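PDB 4IHZ: CrataBL from Crataeva tapia, which inhibits factor Xa and, less strongly, trypsin, is a beta-trefoil protein probably of the Kunitz type, and probably binds glucose and N-acetylglucosamine. Local coordinates for residues 8-13 against 156-161; 15-20 against 38-43; 31-36 against 79-84; 85-90 against 98-103. All blocks are in the same frame, centred on the assembly; numbering follows the deposited sequence. Where two conformers were deposited one is given.

Interaction 1: residues 8-13 against 156-161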
loop_
_atom_site.group_PDB
_atom_site.type_symbol
_atom_site.label_atom_id
_atom_site.label_comp_id
_atom_site.label_asym_id
_atom_site.label_seq_id
_atom_site.Cartn_x
_atom_site.Cartn_y
_atom_site.Cartn_z
ATOM N N TYR A 8 -1.802 1.969 18.397
ATOM C CA TYR A 8 -1.368 1.150 19.542
ATOM C C TYR A 8 -0.131 0.373 19.215
ATOM O O TYR A 8 0.013 -0.103 18.114
ATOM C CB TYR A 8 -2.447 0.124 19.922
ATOM C CG TYR A 8 -3.668 0.787 20.499
ATOM C CD1 TYR A 8 -3.789 1.000 21.868
ATOM C CD2 TYR A 8 -4.709 1.172 19.670
ATOM C CE1 TYR A 8 -4.927 1.642 22.385
ATOM C CE2 TYR A 8 -5.834 1.825 20.170
ATOM C CZ TYR A 8 -5.947 2.013 21.528
ATOM O OH TYR A 8 -7.060 2.674 22.021
ATOM N N TYR A 9 0.768 0.248 20.182
ATOM C CA TYR A 9 1.816 -0.763 20.079
ATOM C C TYR A 9 1.333 -2.110 20.554
ATOM O O TYR A 9 0.770 -2.227 21.657
ATOM C CB TYR A 9 3.002 -0.348 20.937
ATOM C CG TYR A 9 3.680 0.914 20.508
ATOM C CD1 TYR A 9 4.588 0.896 19.450
ATOM C CD2 TYR A 9 3.408 2.123 21.142
ATOM C CE1 TYR A 9 5.234 2.065 19.066
ATOM C CE2 TYR A 9 4.040 3.309 20.753
ATOM C CZ TYR A 9 4.943 3.249 19.703
ATOM O OH TYR A 9 5.618 4.359 19.300
ATOM N N ILE A 10 1.544 -3.138 19.737
ATOM C CA ILE A 10 1.282 -4.521 20.133
ATOM C C ILE A 10 2.521 -5.033 20.861
ATOM O O ILE A 10 3.639 -5.004 20.333
ATOM C CB ILE A 10 0.998 -5.412 18.901
ATOM C CG1 ILE A 10 -0.234 -4.893 18.144
ATOM C CG2 ILE A 10 0.841 -6.901 19.385
ATOM C CD1 ILE A 10 -0.361 -5.535 16.761
ATOM N N LEU A 11 2.338 -5.479 22.103
ATOM C CA LEU A 11 3.482 -5.933 22.886
ATOM C C LEU A 11 3.159 -7.275 23.504
ATOM O O LEU A 11 2.008 -7.505 23.874
ATOM C CB LEU A 11 3.783 -4.918 23.995
ATOM C CG LEU A 11 4.331 -3.600 23.422
ATOM C CD1 LEU A 11 4.099 -2.509 24.413
ATOM C CD2 LEU A 11 5.850 -3.765 23.141
ATOM N N PRO A 12 4.157 -8.172 23.629
ATOM C CA PRO A 12 3.910 -9.371 24.437
ATOM C C PRO A 12 3.464 -8.978 25.843
ATOM O O PRO A 12 3.879 -7.955 26.390
ATOM C CB PRO A 12 5.286 -10.036 24.493
ATOM C CG PRO A 12 6.065 -9.418 23.300
ATOM C CD PRO A 12 5.586 -8.022 23.306
ATOM N N SER A 13 2.593 -9.807 26.416
ATOM C CA SER A 13 2.041 -9.505 27.723
ATOM C C SER A 13 3.099 -9.360 28.793
ATOM O O SER A 13 2.885 -8.602 29.737
ATOM C CB SER A 13 1.016 -10.566 28.090
ATOM O OG SER A 13 -0.154 -10.250 27.362
ATOM N N LEU A 156 0.308 -15.956 20.902
ATOM C CA LEU A 156 1.123 -15.042 21.699
ATOM C C LEU A 156 0.193 -14.172 22.534
ATOM O O LEU A 156 -0.656 -13.453 21.990
ATOM C CB LEU A 156 1.968 -14.146 20.769
ATOM C CG LEU A 156 2.806 -13.098 21.521
ATOM C CD1 LEU A 156 3.886 -13.695 22.401
ATOM C CD2 LEU A 156 3.401 -12.131 20.493
ATOM N N ALA A 157 0.322 -14.218 23.860
ATOM C CA ALA A 157 -0.418 -13.249 24.684
ATOM C C ALA A 157 0.122 -11.834 24.496
ATOM O O ALA A 157 1.331 -11.597 24.652
ATOM C CB ALA A 157 -0.351 -13.610 26.166
ATOM N N VAL A 158 -0.787 -10.915 24.209
ATOM C CA VAL A 158 -0.391 -9.531 23.945
ATOM C C VAL A 158 -1.221 -8.546 24.726
ATOM O O VAL A 158 -2.328 -8.837 25.213
ATOM C CB VAL A 158 -0.474 -9.142 22.400
ATOM C CG1 VAL A 158 0.474 -10.035 21.569
ATOM C CG2 VAL A 158 -1.956 -9.224 21.867
ATOM N N ARG A 159 -0.647 -7.348 24.824
ATOM C CA ARG A 159 -1.285 -6.193 25.397
ATOM C C ARG A 159 -1.105 -5.060 24.396
ATOM O O ARG A 159 -0.306 -5.167 23.453
ATOM C CB ARG A 159 -0.600 -5.854 26.726
ATOM C CG ARG A 159 0.924 -5.600 26.576
ATOM C CD ARG A 159 1.636 -5.592 27.961
ATOM N NE ARG A 159 3.091 -5.490 27.785
ATOM C CZ ARG A 159 3.770 -4.347 27.725
ATOM N NH1 ARG A 159 3.155 -3.174 27.900
ATOM N NH2 ARG A 159 5.085 -4.363 27.517
ATOM N N PHE A 160 -1.816 -3.967 24.618
ATOM C CA PHE A 160 -1.802 -2.867 23.661
ATOM C C PHE A 160 -1.517 -1.587 24.408
ATOM O O PHE A 160 -2.204 -1.257 25.375
ATOM C CB PHE A 160 -3.134 -2.763 22.922
ATOM C CG PHE A 160 -3.548 -4.043 22.242
ATOM C CD1 PHE A 160 -2.940 -4.435 21.055
ATOM C CD2 PHE A 160 -4.524 -4.881 22.804
ATOM C CE1 PHE A 160 -3.302 -5.617 20.417
ATOM C CE2 PHE A 160 -4.904 -6.067 22.172
ATOM C CZ PHE A 160 -4.299 -6.444 20.969
ATOM N N THR A 161 -0.476 -0.891 23.987
ATOM C CA THR A 161 -0.132 0.370 24.604
ATOM C C THR A 161 -0.482 1.487 23.637
ATOM O O THR A 161 0.041 1.497 22.510
ATOM C CB THR A 161 1.379 0.384 24.952
ATOM O OG1 THR A 161 1.621 -0.562 26.003
ATOM C CG2 THR A 161 1.834 1.756 25.437
#

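Interaction 2: residues 15-20 against 38-43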
loop_
_atom_site.group_PDB
_atom_site.type_symbol
_atom_site.label_atom_id
_atom_site.label_comp_id
_atom_site.label_asym_id
_atom_site.label_seq_id
_atom_site.Cartn_x
_atom_site.Cartn_y
_atom_site.Cartn_z
ATOM N N SER A 15 6.688 -8.766 28.130
ATOM C CA SER A 15 7.958 -8.369 27.497
ATOM C C SER A 15 7.809 -6.955 26.949
ATOM O O SER A 15 6.688 -6.522 26.675
ATOM C CB SER A 15 8.231 -9.324 26.326
ATOM O OG SER A 15 9.175 -8.820 25.433
ATOM N N ARG A 16 8.935 -6.259 26.762
ATOM C CA ARG A 16 8.931 -4.945 26.135
ATOM C C ARG A 16 9.332 -5.037 24.667
ATOM O O ARG A 16 9.447 -4.014 24.017
ATOM C CB ARG A 16 9.938 -3.982 26.798
ATOM C CG ARG A 16 9.684 -3.708 28.262
ATOM C CD ARG A 16 10.556 -2.538 28.734
ATOM N NE ARG A 16 11.993 -2.841 28.827
ATOM C CZ ARG A 16 12.916 -2.575 27.889
ATOM N NH1 ARG A 16 12.582 -2.020 26.711
ATOM N NH2 ARG A 16 14.195 -2.887 28.123
ATOM N N ALA A 17 9.600 -6.234 24.166
ATOM C CA ALA A 17 10.071 -6.372 22.776
ATOM C C ALA A 17 8.855 -6.391 21.828
ATOM O O ALA A 17 8.168 -7.413 21.703
ATOM C CB ALA A 17 10.885 -7.691 22.646
ATOM N N GLY A 18 8.592 -5.243 21.197
ATOM C CA GLY A 18 7.477 -5.147 20.265
ATOM C C GLY A 18 7.893 -5.484 18.839
ATOM O O GLY A 18 8.818 -6.284 18.584
ATOM N N PHE A 19 7.136 -4.952 17.896
ATOM C CA PHE A 19 7.137 -5.476 16.528
ATOM C C PHE A 19 7.166 -4.432 15.480
ATOM O O PHE A 19 6.625 -3.320 15.652
ATOM C CB PHE A 19 5.861 -6.320 16.305
ATOM C CG PHE A 19 5.797 -7.533 17.194
ATOM C CD1 PHE A 19 6.436 -8.697 16.847
ATOM C CD2 PHE A 19 5.151 -7.434 18.420
ATOM C CE1 PHE A 19 6.375 -9.814 17.706
ATOM C CE2 PHE A 19 5.108 -8.514 19.264
ATOM C CZ PHE A 19 5.723 -9.690 18.929
ATOM N N SER A 20 7.822 -4.753 14.363
ATOM C CA SER A 20 7.861 -3.806 13.234
ATOM C C SER A 20 7.797 -4.576 11.928
ATOM O O SER A 20 8.408 -5.637 11.827
ATOM C CB SER A 20 9.191 -3.034 13.293
ATOM O OG SER A 20 9.402 -2.275 12.085
ATOM N N ILE A 38 6.267 -9.312 9.967
ATOM C CA ILE A 38 6.203 -8.447 11.140
ATOM C C ILE A 38 7.133 -9.123 12.147
ATOM O O ILE A 38 6.834 -10.236 12.625
ATOM C CB ILE A 38 4.760 -8.410 11.729
ATOM C CG1 ILE A 38 3.736 -7.865 10.714
ATOM C CG2 ILE A 38 4.727 -7.591 13.046
ATOM C CD1 ILE A 38 4.049 -6.473 10.229
ATOM N N THR A 39 8.258 -8.485 12.452
ATOM C CA THR A 39 9.287 -9.133 13.261
ATOM C C THR A 39 9.485 -8.437 14.593
ATOM O O THR A 39 9.192 -7.243 14.743
ATOM C CB THR A 39 10.643 -9.249 12.538
ATOM O OG1 THR A 39 11.057 -7.947 12.123
ATOM C CG2 THR A 39 10.497 -10.191 11.302
ATOM N N GLN A 40 10.017 -9.164 15.554
ATOM C CA GLN A 40 10.155 -8.672 16.889
ATOM C C GLN A 40 11.477 -7.942 17.095
ATOM O O GLN A 40 12.534 -8.399 16.655
ATOM C CB GLN A 40 10.029 -9.852 17.867
ATOM C CG GLN A 40 9.856 -9.381 19.310
ATOM C CD GLN A 40 9.590 -10.507 20.248
ATOM O OE1 GLN A 40 10.120 -11.625 20.083
ATOM N NE2 GLN A 40 8.790 -10.236 21.266
ATOM N N LEU A 41 11.414 -6.797 17.751
ATOM C CA LEU A 41 12.628 -6.026 18.014
ATOM C C LEU A 41 13.184 -6.432 19.363
ATOM O O LEU A 41 12.761 -5.935 20.402
ATOM C CB LEU A 41 12.260 -4.538 18.045
ATOM C CG LEU A 41 11.648 -3.952 16.775
ATOM C CD1 LEU A 41 11.450 -2.460 16.939
ATOM C CD2 LEU A 41 12.587 -4.166 15.639
ATOM N N ARG A 42 14.085 -7.423 19.350
ATOM C CA ARG A 42 14.499 -8.090 20.592
ATOM C C ARG A 42 15.747 -7.605 21.312
ATOM O O ARG A 42 15.815 -7.647 22.553
ATOM C CB ARG A 42 14.714 -9.558 20.272
ATOM C CG ARG A 42 13.462 -10.300 20.095
ATOM C CD ARG A 42 13.784 -11.753 20.165
ATOM N NE ARG A 42 14.604 -12.110 19.027
ATOM C CZ ARG A 42 15.205 -13.295 18.940
ATOM N NH1 ARG A 42 15.055 -14.161 19.969
ATOM N NH2 ARG A 42 15.926 -13.591 17.846
ATOM N N PHE A 43 16.759 -7.210 20.543
ATOM C CA PHE A 43 18.084 -6.988 21.118
ATOM C C PHE A 43 18.639 -5.651 20.656
ATOM O O PHE A 43 19.297 -5.578 19.602
ATOM C CB PHE A 43 19.015 -8.124 20.696
ATOM C CG PHE A 43 18.536 -9.489 21.136
ATOM C CD1 PHE A 43 18.229 -10.469 20.202
ATOM C CD2 PHE A 43 18.391 -9.795 22.492
ATOM C CE1 PHE A 43 17.785 -11.726 20.607
ATOM C CE2 PHE A 43 17.942 -11.068 22.906
ATOM C CZ PHE A 43 17.644 -12.024 21.978
#

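Interaction 3: residues 31-36 against 79-84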
loop_
_atom_site.group_PDB
_atom_site.type_symbol
_atom_site.label_atom_id
_atom_site.label_comp_id
_atom_site.label_asym_id
_atom_site.label_seq_id
_atom_site.Cartn_x
_atom_site.Cartn_y
_atom_site.Cartn_z
ATOM N N PRO A 31 12.355 -2.506 -4.254
ATOM C CA PRO A 31 11.646 -2.571 -5.549
ATOM C C PRO A 31 10.270 -3.220 -5.437
ATOM O O PRO A 31 9.373 -2.924 -6.227
ATOM C CB PRO A 31 12.574 -3.428 -6.426
ATOM C CG PRO A 31 13.356 -4.257 -5.430
ATOM C CD PRO A 31 13.572 -3.344 -4.239
ATOM N N SER A 32 10.140 -4.137 -4.474
ATOM C CA SER A 32 8.896 -4.828 -4.160
ATOM C C SER A 32 9.153 -5.507 -2.823
ATOM O O SER A 32 10.310 -5.675 -2.389
ATOM C CB SER A 32 8.518 -5.879 -5.217
ATOM O OG SER A 32 9.512 -6.885 -5.302
ATOM N N CYS A 33 8.069 -5.891 -2.170
ATOM C CA CYS A 33 8.150 -6.553 -0.878
ATOM C C CYS A 33 7.162 -7.700 -0.872
ATOM O O CYS A 33 6.091 -7.588 -0.278
ATOM C CB CYS A 33 7.788 -5.588 0.240
ATOM S SG CYS A 33 8.941 -4.188 0.393
ATOM N N PRO A 34 7.534 -8.820 -1.500
ATOM C CA PRO A 34 6.617 -9.944 -1.628
ATOM C C PRO A 34 6.260 -10.584 -0.291
ATOM O O PRO A 34 5.232 -11.246 -0.218
ATOM C CB PRO A 34 7.370 -10.943 -2.512
ATOM C CG PRO A 34 8.750 -10.452 -2.588
ATOM C CD PRO A 34 8.799 -9.025 -2.226
ATOM N N LEU A 35 7.096 -10.388 0.737
ATOM C CA LEU A 35 6.852 -11.038 2.035
ATOM C C LEU A 35 7.391 -10.198 3.174
ATOM O O LEU A 35 8.407 -10.527 3.782
ATOM C CB LEU A 35 7.469 -12.442 2.042
ATOM C CG LEU A 35 6.827 -13.327 3.114
ATOM C CD1 LEU A 35 5.622 -14.034 2.530
ATOM C CD2 LEU A 35 7.857 -14.346 3.590
ATOM N N ASP A 36 6.673 -9.123 3.467
ATOM C CA ASP A 36 7.149 -8.159 4.447
ATOM C C ASP A 36 6.625 -8.603 5.812
ATOM O O ASP A 36 5.511 -8.270 6.201
ATOM C CB ASP A 36 6.643 -6.762 4.080
ATOM C CG ASP A 36 7.260 -5.665 4.944
ATOM O OD1 ASP A 36 8.491 -5.708 5.198
ATOM O OD2 ASP A 36 6.506 -4.741 5.381
ATOM N N PHE A 79 8.870 1.766 2.884
ATOM C CA PHE A 79 9.890 1.507 1.880
ATOM C C PHE A 79 9.450 0.490 0.848
ATOM O O PHE A 79 10.237 0.129 -0.036
ATOM C CB PHE A 79 11.161 1.039 2.566
ATOM C CG PHE A 79 11.750 2.104 3.446
ATOM C CD1 PHE A 79 12.501 3.158 2.872
ATOM C CD2 PHE A 79 11.484 2.128 4.827
ATOM C CE1 PHE A 79 13.034 4.180 3.665
ATOM C CE2 PHE A 79 12.009 3.180 5.630
ATOM C CZ PHE A 79 12.795 4.196 5.042
ATOM N N CYS A 80 8.195 0.076 0.931
ATOM C CA CYS A 80 7.641 -0.910 -0.009
ATOM C C CYS A 80 6.663 -0.201 -0.920
ATOM O O CYS A 80 6.028 0.772 -0.530
ATOM C CB CYS A 80 6.862 -2.000 0.772
ATOM S SG CYS A 80 7.949 -3.018 1.782
ATOM N N PRO A 81 6.487 -0.711 -2.144
ATOM C CA PRO A 81 5.407 -0.175 -2.962
ATOM C C PRO A 81 4.037 -0.631 -2.493
ATOM O O PRO A 81 3.059 0.060 -2.733
ATOM C CB PRO A 81 5.658 -0.772 -4.357
ATOM C CG PRO A 81 6.938 -1.515 -4.293
ATOM C CD PRO A 81 7.378 -1.641 -2.870
ATOM N N GLU A 82 3.983 -1.777 -1.824
ATOM C CA GLU A 82 2.709 -2.342 -1.372
ATOM C C GLU A 82 2.185 -1.653 -0.087
ATOM O O GLU A 82 2.891 -0.817 0.513
ATOM C CB GLU A 82 2.886 -3.838 -1.090
ATOM C CG GLU A 82 3.387 -4.650 -2.301
ATOM C CD GLU A 82 4.920 -4.745 -2.407
ATOM O OE1 GLU A 82 5.635 -3.970 -1.752
ATOM O OE2 GLU A 82 5.401 -5.596 -3.182
ATOM N N SER A 83 0.964 -1.986 0.315
ATOM C CA SER A 83 0.305 -1.259 1.397
ATOM C C SER A 83 0.945 -1.551 2.778
ATOM O O SER A 83 1.728 -2.490 2.942
ATOM C CB SER A 83 -1.143 -1.716 1.479
ATOM O OG SER A 83 -1.163 -2.999 2.099
ATOM N N LYS A 84 0.449 -0.820 3.772
ATOM C CA LYS A 84 0.785 -1.050 5.191
ATOM C C LYS A 84 -0.198 -1.983 5.886
ATOM O O LYS A 84 -0.118 -2.169 7.109
ATOM C CB LYS A 84 0.752 0.302 5.901
ATOM C CG LYS A 84 1.741 1.326 5.326
ATOM C CD LYS A 84 1.472 2.667 5.917
ATOM C CE LYS A 84 2.390 3.732 5.305
ATOM N NZ LYS A 84 1.822 4.988 5.768
#

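Interaction 4: residues 85-90 against 98-103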
loop_
_atom_site.group_PDB
_atom_site.type_symbol
_atom_site.label_atom_id
_atom_site.label_comp_id
_atom_site.label_asym_id
_atom_site.label_seq_id
_atom_site.Cartn_x
_atom_site.Cartn_y
_atom_site.Cartn_z
ATOM N N ILE A 85 -1.128 -2.542 5.118
ATOM C CA ILE A 85 -2.241 -3.283 5.699
ATOM C C ILE A 85 -1.811 -4.736 5.917
ATOM O O ILE A 85 -1.215 -5.359 5.062
ATOM C CB ILE A 85 -3.437 -3.184 4.756
ATOM C CG1 ILE A 85 -3.863 -1.707 4.631
ATOM C CG2 ILE A 85 -4.637 -4.102 5.257
ATOM C CD1 ILE A 85 -4.635 -1.402 3.362
ATOM N N TRP A 86 -2.129 -5.268 7.102
ATOM C CA TRP A 86 -1.734 -6.639 7.406
ATOM C C TRP A 86 -2.586 -7.696 6.713
ATOM O O TRP A 86 -3.782 -7.511 6.480
ATOM C CB TRP A 86 -1.808 -6.839 8.905
ATOM C CG TRP A 86 -0.780 -6.032 9.673
ATOM C CD1 TRP A 86 -0.119 -4.853 9.287
ATOM C CD2 TRP A 86 -0.261 -6.367 10.966
ATOM N NE1 TRP A 86 0.789 -4.479 10.287
ATOM C CE2 TRP A 86 0.680 -5.377 11.319
ATOM C CE3 TRP A 86 -0.526 -7.423 11.875
ATOM C CZ2 TRP A 86 1.406 -5.416 12.535
ATOM C CZ3 TRP A 86 0.167 -7.439 13.084
ATOM C CH2 TRP A 86 1.114 -6.443 13.405
ATOM N N THR A 87 -1.961 -8.818 6.400
ATOM C CA THR A 87 -2.659 -9.927 5.773
ATOM C C THR A 87 -1.852 -11.174 6.142
ATOM O O THR A 87 -0.952 -11.125 7.007
ATOM C CB THR A 87 -2.741 -9.734 4.239
ATOM O OG1 THR A 87 -3.497 -10.786 3.650
ATOM C CG2 THR A 87 -1.361 -9.646 3.574
ATOM N N VAL A 88 -2.184 -12.298 5.521
ATOM C CA VAL A 88 -1.409 -13.510 5.722
ATOM C C VAL A 88 -1.016 -14.078 4.382
ATOM O O VAL A 88 -1.794 -14.030 3.453
ATOM C CB VAL A 88 -2.235 -14.556 6.546
ATOM C CG1 VAL A 88 -1.661 -16.008 6.429
ATOM C CG2 VAL A 88 -2.331 -14.090 7.982
ATOM N N LYS A 89 0.210 -14.585 4.281
ATOM C CA LYS A 89 0.699 -15.187 3.045
ATOM C C LYS A 89 1.345 -16.512 3.362
ATOM O O LYS A 89 1.783 -16.733 4.490
ATOM C CB LYS A 89 1.711 -14.287 2.330
ATOM C CG LYS A 89 1.118 -12.918 1.900
ATOM C CD LYS A 89 2.133 -12.100 1.128
ATOM C CE LYS A 89 1.592 -10.739 0.733
ATOM N NZ LYS A 89 2.542 -10.060 -0.215
ATOM N N SER A 90 1.377 -17.391 2.369
ATOM C CA SER A 90 2.076 -18.666 2.523
ATOM C C SER A 90 3.542 -18.464 2.168
ATOM O O SER A 90 3.853 -17.712 1.228
ATOM C CB SER A 90 1.448 -19.725 1.619
ATOM O OG SER A 90 1.540 -19.308 0.269
ATOM N N VAL A 98 2.384 -16.923 7.236
ATOM C CA VAL A 98 3.042 -15.821 7.966
ATOM C C VAL A 98 2.192 -14.572 7.870
ATOM O O VAL A 98 1.464 -14.377 6.891
ATOM C CB VAL A 98 4.485 -15.528 7.433
ATOM C CG1 VAL A 98 5.369 -16.743 7.610
ATOM C CG2 VAL A 98 4.491 -15.156 5.939
ATOM N N VAL A 99 2.264 -13.763 8.911
ATOM C CA VAL A 99 1.666 -12.389 8.831
ATOM C C VAL A 99 2.570 -11.547 7.970
ATOM O O VAL A 99 3.783 -11.573 8.138
ATOM C CB VAL A 99 1.505 -11.787 10.226
ATOM C CG1 VAL A 99 0.905 -10.365 10.122
ATOM C CG2 VAL A 99 0.556 -12.623 11.093
ATOM N N THR A 100 1.983 -10.741 7.078
ATOM C CA THR A 100 2.796 -9.758 6.314
ATOM C C THR A 100 2.037 -8.474 6.188
ATOM O O THR A 100 0.841 -8.419 6.476
ATOM C CB THR A 100 3.136 -10.211 4.897
ATOM O OG1 THR A 100 1.931 -10.188 4.105
ATOM C CG2 THR A 100 3.718 -11.647 4.896
ATOM N N THR A 101 2.738 -7.459 5.695
ATOM C CA THR A 101 2.008 -6.287 5.263
ATOM C C THR A 101 1.647 -6.474 3.771
ATOM O O THR A 101 1.808 -7.549 3.215
ATOM C CB THR A 101 2.817 -4.982 5.461
ATOM O OG1 THR A 101 3.968 -5.034 4.623
ATOM C CG2 THR A 101 3.283 -4.810 6.969
ATOM N N GLY A 102 1.134 -5.436 3.121
ATOM C CA GLY A 102 0.895 -5.520 1.699
ATOM C C GLY A 102 -0.501 -6.033 1.364
ATOM O O GLY A 102 -0.781 -6.349 0.190
ATOM N N GLY A 103 -1.375 -6.082 2.362
ATOM C CA GLY A 103 -2.769 -6.474 2.173
ATOM C C GLY A 103 -3.650 -5.393 1.570
ATOM O O GLY A 103 -3.193 -4.339 1.126
HETATM O O HOH W 1 4.102 -8.697 1.988
HETATM O O HOH W 2 1.337 -7.721 -1.117
#

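Interaction 1: residues 8-13 against 156-161
Y9 N donates to T161 O at 2.7 Å, the shortest polar bond of the contact, and T161 N returns a bond to Y9 O; L11 and R159 form a second reciprocal backbone pair. The side chain of R159 adds to this: NE donates to P12 O at 2.9 Å, a bent bond whose acceptor is tilted from the guanidinium plane, and NH2 reaches S15 O just beyond the strand. R159 CG sits between its own backbone N and carbonyl carbon (chi1 57°), and the chain then runs extended to NE, which carries the group over L11. L11 CB packs on one face of the guanidinium, toward its rim, and L11 CD1 turns on to T161 OG1 at 3.5 Å. On the other face of the ribbon, I10 and F160 lie side by side; I10 CG1 meets the edge of the F160 ring, 3.9 Å from CE1, and I10 CG2 touches V158 CG1. S13 N donates to A157 O, a further backbone bond after the P12–V158 pair. F160 also meets the ring of Y121, and I10 packs on L123. This antiparallel pairing of the first strand, 8-12, with the last, 158-162, brings the chain ends together, as expected of the beta-trefoil fold.

Interaction 2: residues 15-20 against 38-43
With CG anti to the backbone N (chi1 -167°) and an extended chain beyond it, Q40 reaches past G18 to A17, while F19, its CG beside the backbone N (chi1 -63°), brings its ring obliquely against the same side chain. Q40 NE2 donates to A17 O at 2.9 Å; the acceptor lies in the amide plane, although the donor is tilted from the carbonyl plane of A17. Ring and amide planes are only 8° apart, and F19 CE1 touches Q40 CB at 3.7 Å. The other amide atom, OE1, accepts from R147, so both ends of this buried amide are held and its rotation is fixed. Strands 19-21 and 38-40 form a short antiparallel ribbon of the beta-trefoil, with reciprocal backbone bonds in the S20–T39 pair and F19 facing Q40 in a non-hydrogen-bonded one. L41 N also donates to G18 O at 2.8 Å. I38 CG2 comes up to F19 CB at 3.7 Å, and both F19 and I38 also touch L149. T39 OG1 is bonded to R25 and D22 of helix 22-26. A17 CB rests 3.4 Å from L41 O. S15 OG accepts from A17 N at 2.9 Å, an ST turn just before strand 19-21.

Interaction 3: residues 31-36 against 79-84
A covalent link dominates: C33 SG and C80 SG form a disulfide of 2.1 Å with a torsion of -88° about the sulfur–sulfur bond, close to the relaxed right angle. In both cysteines SG lies anti to the carbonyl carbon. The polar contact is made by the carboxylate of E82, which folds back on the neighbouring loop because its chain bends at chi2 (90°). OE2 accepts from C33 N at 2.9 Å in a nearly straight bond, met on the syn side and somewhat out of the carboxylate plane, while OE1 lies 3.3 Å from C33 CB. Van der Waals packing completes the contact through P81, whose CG rests 3.4 Å from P31 O and whose CD lies over S32 CA, and through D36, whose CG approaches C80 SG at 4.2 Å. The carboxylate of D36 is engaged with T101 and with the backbone N of N23. On the second subunit, W78 O and C80 O accept from K84 NZ, and P81 there packs on S83, so the loop 79-84 also serves the dimer. Neither segment has regular secondary structure: the disulfide ties two irregular loops covalently, and the carboxylate bond beside it holds the backbone N of C33, so the pairing of these loops rests on a covalent link, a carboxylate-to-backbone bond and proline packing.

Interaction 4: residues 85-90 against 98-103
The indole of W86 is approached obliquely by two side chains from the partner segment: V99 CG1 lies 3.7 Å from CE3 on the six-membered ring, and T101 CG2 stands near CD1 and NE1 of the five-membered one. V99 CG1 is anti to its backbone N (chi1 179°), which directs that methyl toward the indole. I38, L149 and I71 pack against the tryptophan as well, and NE1 is bonded to T73, so this residue is set in the interior with its polar atom satisfied. The two segments belong to the beta hairpin formed by strands 87-91 and 96-100 within the beta-trefoil. Reciprocal backbone bonds join T87 with T100 and K89 with V98, and between them V88 faces V99 in a non-hydrogen-bonded pair. Farther along, G103 N donates to I85 O at 2.8 Å. G103 CA lies 3.7 Å from T87 CG2, and G102 has a positive phi (90°). On the face opposite V88 and V99, T87 and T100 lie side by side, T87 CG2 being 3.4 Å from T100 OG1. The extended K89 chain crosses T100 at about a right angle, its CE 3.4 Å from that same OG1, which donates to T101 O at 2.8 Å. K89 NZ binds two waters: one donates to T101 O and the other to G102 O. A direct bond from NZ to P34 O adds a third partner for the ammonium group.

In the fold
Interactions 1, 2 and 4 pair strands of the beta-trefoil, whereas interaction 3 links two loops. Interaction 1 joins the first and last strands and so encloses the other three along the chain. Its centre is about 10 Å from that of interaction 2, which follows directly after strand 8-12, and P12 packs on both A17 and Q40. Interactions 2 and 3 alternate in sequence; interaction 4 opens only after both have closed. W86 connects the strand pairs, with I10 of interaction 1 and I38 of interaction 2 touching its indole. Interactions 3 and 4, about 10 Å apart between centres, are joined by S83–G103 and D36–T101 bonds, tying the disulfide-linked loops at the dimer contact to the hairpin.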